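Local coordinates for protein arylamine n-acetyltransferase (Mycobacterium smegmatis, PDB 1W5R) that belongs to the arylamine N-acetyltransferases, which transfer an acetyl group to arylamines, and is here a variant altered in its catalytic triad, at residues Glu92-Met101 with Gln177-Arg187. The protein carries 1 engineered substitution. Residues are numbered along the deposited sequence; the frame is centred on the assembly and turned at random.
Sequences ERLSGRVVWM and QPLYTFTTEPR
Arg187 runs alongside Ser95 where the chain, after bowing out beyond strand 175-182, returns to strand 90-98. Its backbone N first bonds Arg93 O, 2.8 Å away. From there CB and CG pass Arg93 O; a bend at the second torsion (chi2 -62°) swings CD past Ser95 OG and brings NE onto that hydroxyl at 2.9 Å. The bond is bent, with OG tilted out of the guanidinium plane. Farther out, NH2 donates to a water lying at the guanidinium edge, and NH1 closes a salt bridge with Glu185 OE1, while Glu185 CB sits over one guanidinium face. Ser95 OG also bonds Gln111 on the next strand.

Between Ser95 and Thr183 waters replace direct bonds: one joins Ser95 O to Thr183 N, another ties Ser95 N to the carbonyls of Thr183 and Glu185. Direct backbone bonds resume at Arg97 and Thr181, whose N and O atoms bond in both directions. Gly96 CA comes within 3.0 Å of Thr181 O. At the far end Trp100 NE1 donates to Gln177 OE1 at 2.9 Å, fairly straight (158°) and close to the indole plane, though NE1 lies above the amide's carbonyl plane; Leu179 CD2 packs over one indole face, Met101 CG over the other.

Water and Arg187 thus bridge the bowed section of these central sheet strands, the arginine's charge probably largely balanced by Glu185 and its rotation fixed by its partners.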
loop_
_atom_site.group_PDB
_atom_site.type_symbol
_atom_site.label_atom_id
_atom_site.label_comp_id
_atom_site.label_asym_id
_atom_site.label_seq_id
_atom_site.Cartn_x
_atom_site.Cartn_y
_atom_site.Cartn_z
ATOM N N GLU A 92 37.127 10.532 -1.506
ATOM C CA GLU A 92 37.725 9.226 -1.783
ATOM C C GLU A 92 36.611 8.235 -2.096
ATOM O O GLU A 92 35.541 8.282 -1.468
ATOM C CB GLU A 92 38.584 8.754 -0.615
ATOM C CG GLU A 92 39.815 9.652 -0.429
ATOM C CD GLU A 92 40.660 9.309 0.778
ATOM O OE1 GLU A 92 40.129 8.744 1.759
ATOM O OE2 GLU A 92 41.872 9.626 0.745
ATOM N N ARG A 93 36.847 7.383 -3.095
ATOM C CA ARG A 93 35.904 6.328 -3.454
ATOM C C ARG A 93 36.256 5.035 -2.752
ATOM O O ARG A 93 37.379 4.537 -2.851
ATOM C CB ARG A 93 35.870 6.087 -4.969
ATOM C CG ARG A 93 35.164 7.166 -5.794
ATOM C CD ARG A 93 35.969 8.473 -5.878
ATOM N NE ARG A 93 35.417 9.339 -6.910
ATOM C CZ ARG A 93 35.862 10.557 -7.206
ATOM N NH1 ARG A 93 36.896 11.081 -6.541
ATOM N NH2 ARG A 93 35.277 11.250 -8.170
ATOM N N LEU A 94 35.298 4.487 -2.015
ATOM C CA LEU A 94 35.538 3.241 -1.309
ATOM C C LEU A 94 34.711 2.117 -1.914
ATOM O O LEU A 94 33.691 2.379 -2.572
ATOM C CB LEU A 94 35.171 3.396 0.169
ATOM C CG LEU A 94 35.750 4.618 0.903
ATOM C CD1 LEU A 94 35.344 4.616 2.373
ATOM C CD2 LEU A 94 37.272 4.674 0.788
ATOM N N SER A 95 35.157 0.889 -1.681
ATOM C CA SER A 95 34.406 -0.305 -2.062
ATOM C C SER A 95 33.954 -1.090 -0.838
ATOM O O SER A 95 34.565 -1.003 0.238
ATOM C CB SER A 95 35.250 -1.210 -2.976
ATOM O OG SER A 95 36.386 -1.690 -2.280
ATOM N N GLY A 96 32.883 -1.862 -1.012
ATOM C CA GLY A 96 32.371 -2.681 0.069
ATOM C C GLY A 96 31.664 -3.948 -0.387
ATOM O O GLY A 96 31.454 -4.172 -1.588
ATOM N N ARG A 97 31.304 -4.770 0.588
ATOM C CA ARG A 97 30.679 -6.073 0.382
ATOM C C ARG A 97 29.307 -6.018 1.038
ATOM O O ARG A 97 29.188 -5.567 2.187
ATOM C CB ARG A 97 31.499 -7.169 1.076
ATOM C CG ARG A 97 32.978 -7.198 0.679
ATOM C CD ARG A 97 33.710 -8.320 1.399
ATOM N NE ARG A 97 35.152 -8.199 1.221
ATOM C CZ ARG A 97 35.821 -8.697 0.177
ATOM N NH1 ARG A 97 35.194 -9.383 -0.768
ATOM N NH2 ARG A 97 37.128 -8.528 0.099
ATOM N N VAL A 98 28.271 -6.458 0.325
ATOM C CA VAL A 98 26.907 -6.358 0.849
ATOM C C VAL A 98 26.584 -7.571 1.698
ATOM O O VAL A 98 26.669 -8.712 1.255
ATOM C CB VAL A 98 25.868 -6.150 -0.303
ATOM C CG1 VAL A 98 24.413 -6.115 0.242
ATOM C CG2 VAL A 98 26.183 -4.878 -1.073
ATOM N N VAL A 99 26.187 -7.309 2.946
ATOM C CA VAL A 99 25.890 -8.392 3.880
ATOM C C VAL A 99 24.410 -8.402 4.263
ATOM O O VAL A 99 23.994 -9.170 5.138
ATOM C CB VAL A 99 26.766 -8.305 5.162
ATOM C CG1 VAL A 99 28.250 -8.413 4.819
ATOM C CG2 VAL A 99 26.482 -7.005 5.934
ATOM N N TRP A 100 23.627 -7.561 3.599
ATOM C CA TRP A 100 22.220 -7.401 3.947
ATOM C C TRP A 100 21.451 -8.724 3.901
ATOM O O TRP A 100 21.423 -9.403 2.876
ATOM C CB TRP A 100 21.565 -6.336 3.074
ATOM C CG TRP A 100 20.358 -5.747 3.742
ATOM C CD1 TRP A 100 20.032 -5.839 5.067
ATOM C CD2 TRP A 100 19.339 -4.952 3.134
ATOM N NE1 TRP A 100 18.867 -5.163 5.318
ATOM C CE2 TRP A 100 18.418 -4.610 4.148
ATOM C CE3 TRP A 100 19.109 -4.498 1.827
ATOM C CZ2 TRP A 100 17.280 -3.841 3.898
ATOM C CZ3 TRP A 100 17.977 -3.727 1.578
ATOM C CH2 TRP A 100 17.078 -3.408 2.610
ATOM N N MET A 101 20.854 -9.079 5.041
ATOM C CA MET A 101 20.035 -10.295 5.199
ATOM C C MET A 101 20.796 -11.603 4.968
ATOM O O MET A 101 20.182 -12.661 4.804
ATOM C CB MET A 101 18.783 -10.238 4.314
ATOM C CG MET A 101 17.826 -9.103 4.652
ATOM S SD MET A 101 17.255 -9.169 6.365
ATOM C CE MET A 101 16.194 -10.615 6.330
ATOM N N GLN A 177 19.951 -3.824 11.329
ATOM C CA GLN A 177 20.279 -4.680 10.196
ATOM C C GLN A 177 21.574 -4.211 9.563
ATOM O O GLN A 177 21.657 -3.080 9.087
ATOM C CB GLN A 177 19.164 -4.634 9.157
ATOM C CG GLN A 177 17.865 -5.227 9.699
ATOM C CD GLN A 177 16.839 -5.511 8.646
ATOM O OE1 GLN A 177 16.946 -5.055 7.507
ATOM N NE2 GLN A 177 15.818 -6.280 9.021
ATOM N N PRO A 178 22.606 -5.063 9.600
ATOM C CA PRO A 178 23.810 -4.761 8.843
ATOM C C PRO A 178 23.505 -4.669 7.346
ATOM O O PRO A 178 22.762 -5.507 6.799
ATOM C CB PRO A 178 24.710 -5.969 9.145
ATOM C CG PRO A 178 24.209 -6.489 10.487
ATOM C CD PRO A 178 22.739 -6.323 10.365
ATOM N N LEU A 179 24.071 -3.654 6.703
ATOM C CA LEU A 179 23.847 -3.414 5.280
ATOM C C LEU A 179 25.058 -3.847 4.466
ATOM O O LEU A 179 24.928 -4.659 3.541
ATOM C CB LEU A 179 23.540 -1.943 5.019
ATOM C CG LEU A 179 22.329 -1.348 5.767
ATOM C CD1 LEU A 179 22.149 0.084 5.298
ATOM C CD2 LEU A 179 21.034 -2.169 5.605
ATOM N N TYR A 180 26.230 -3.306 4.795
ATOM C CA TYR A 180 27.430 -3.687 4.077
ATOM C C TYR A 180 28.653 -3.429 4.927
ATOM O O TYR A 180 28.582 -2.698 5.924
ATOM C CB TYR A 180 27.522 -2.950 2.738
ATOM C CG TYR A 180 27.404 -1.437 2.798
ATOM C CD1 TYR A 180 28.501 -0.627 3.129
ATOM C CD2 TYR A 180 26.190 -0.804 2.502
ATOM C CE1 TYR A 180 28.396 0.776 3.159
ATOM C CE2 TYR A 180 26.077 0.595 2.528
ATOM C CZ TYR A 180 27.188 1.378 2.871
ATOM O OH TYR A 180 27.115 2.758 2.860
ATOM N N THR A 181 29.761 -4.047 4.534
ATOM C CA THR A 181 31.040 -3.806 5.145
ATOM C C THR A 181 31.933 -3.113 4.125
ATOM O O THR A 181 31.743 -3.267 2.929
ATOM C CB THR A 181 31.702 -5.124 5.595
ATOM O OG1 THR A 181 32.021 -5.929 4.448
ATOM C CG2 THR A 181 30.788 -5.912 6.536
ATOM N N PHE A 182 32.889 -2.329 4.598
ATOM C CA PHE A 182 33.812 -1.641 3.700
ATOM C C PHE A 182 35.091 -1.280 4.429
ATOM O O PHE A 182 35.097 -1.156 5.660
ATOM C CB PHE A 182 33.154 -0.377 3.113
ATOM C CG PHE A 182 32.861 0.704 4.134
ATOM C CD1 PHE A 182 33.758 1.749 4.341
ATOM C CD2 PHE A 182 31.677 0.688 4.865
ATOM C CE1 PHE A 182 33.482 2.761 5.266
ATOM C CE2 PHE A 182 31.401 1.691 5.798
ATOM C CZ PHE A 182 32.300 2.726 5.998
ATOM N N THR A 183 36.173 -1.111 3.671
ATOM C CA THR A 183 37.390 -0.539 4.231
ATOM C C THR A 183 37.556 0.899 3.749
ATOM O O THR A 183 36.893 1.336 2.799
ATOM C CB THR A 183 38.663 -1.363 3.877
ATOM O OG1 THR A 183 39.047 -1.097 2.515
ATOM C CG2 THR A 183 38.442 -2.861 4.095
ATOM N N THR A 184 38.455 1.644 4.390
ATOM C CA THR A 184 38.670 3.022 4.000
ATOM C C THR A 184 39.840 3.192 3.018
ATOM O O THR A 184 40.304 4.301 2.818
ATOM C CB THR A 184 38.856 3.947 5.233
ATOM O OG1 THR A 184 39.990 3.510 5.997
ATOM C CG2 THR A 184 37.599 3.929 6.102
ATOM N N GLU A 185 40.275 2.099 2.389
ATOM C CA GLU A 185 41.309 2.186 1.345
ATOM C C GLU A 185 40.722 2.829 0.077
ATOM O O GLU A 185 39.782 2.284 -0.513
ATOM C CB GLU A 185 41.859 0.802 1.016
ATOM C CG GLU A 185 42.955 0.815 -0.056
ATOM C CD GLU A 185 43.369 -0.579 -0.506
ATOM O OE1 GLU A 185 42.969 -1.584 0.131
ATOM O OE2 GLU A 185 44.110 -0.674 -1.523
ATOM N N PRO A 186 41.247 3.997 -0.338
ATOM C CA PRO A 186 40.732 4.613 -1.557
ATOM C C PRO A 186 40.949 3.721 -2.784
ATOM O O PRO A 186 42.030 3.117 -2.951
ATOM C CB PRO A 186 41.559 5.894 -1.681
ATOM C CG PRO A 186 41.981 6.193 -0.262
ATOM C CD PRO A 186 42.293 4.834 0.288
ATOM N N ARG A 187 39.934 3.661 -3.646
ATOM C CA ARG A 187 39.966 2.784 -4.808
ATOM C C ARG A 187 40.091 3.581 -6.086
ATOM O O ARG A 187 39.457 4.634 -6.240
ATOM C CB ARG A 187 38.691 1.931 -4.890
ATOM C CG ARG A 187 38.350 1.151 -3.639
ATOM C CD ARG A 187 39.458 0.162 -3.336
ATOM N NE ARG A 187 39.104 -0.716 -2.227
ATOM C CZ ARG A 187 39.919 -1.611 -1.686
ATOM N NH1 ARG A 187 41.162 -1.763 -2.152
ATOM N NH2 ARG A 187 39.481 -2.366 -0.688
HETATM O O HOH W 1 39.300 7.107 -4.515
HETATM O O HOH W 2 37.570 0.860 -0.019
HETATM O O HOH W 3 36.996 -2.170 0.896
HETATM O O HOH W 4 21.093 -7.542 7.418
#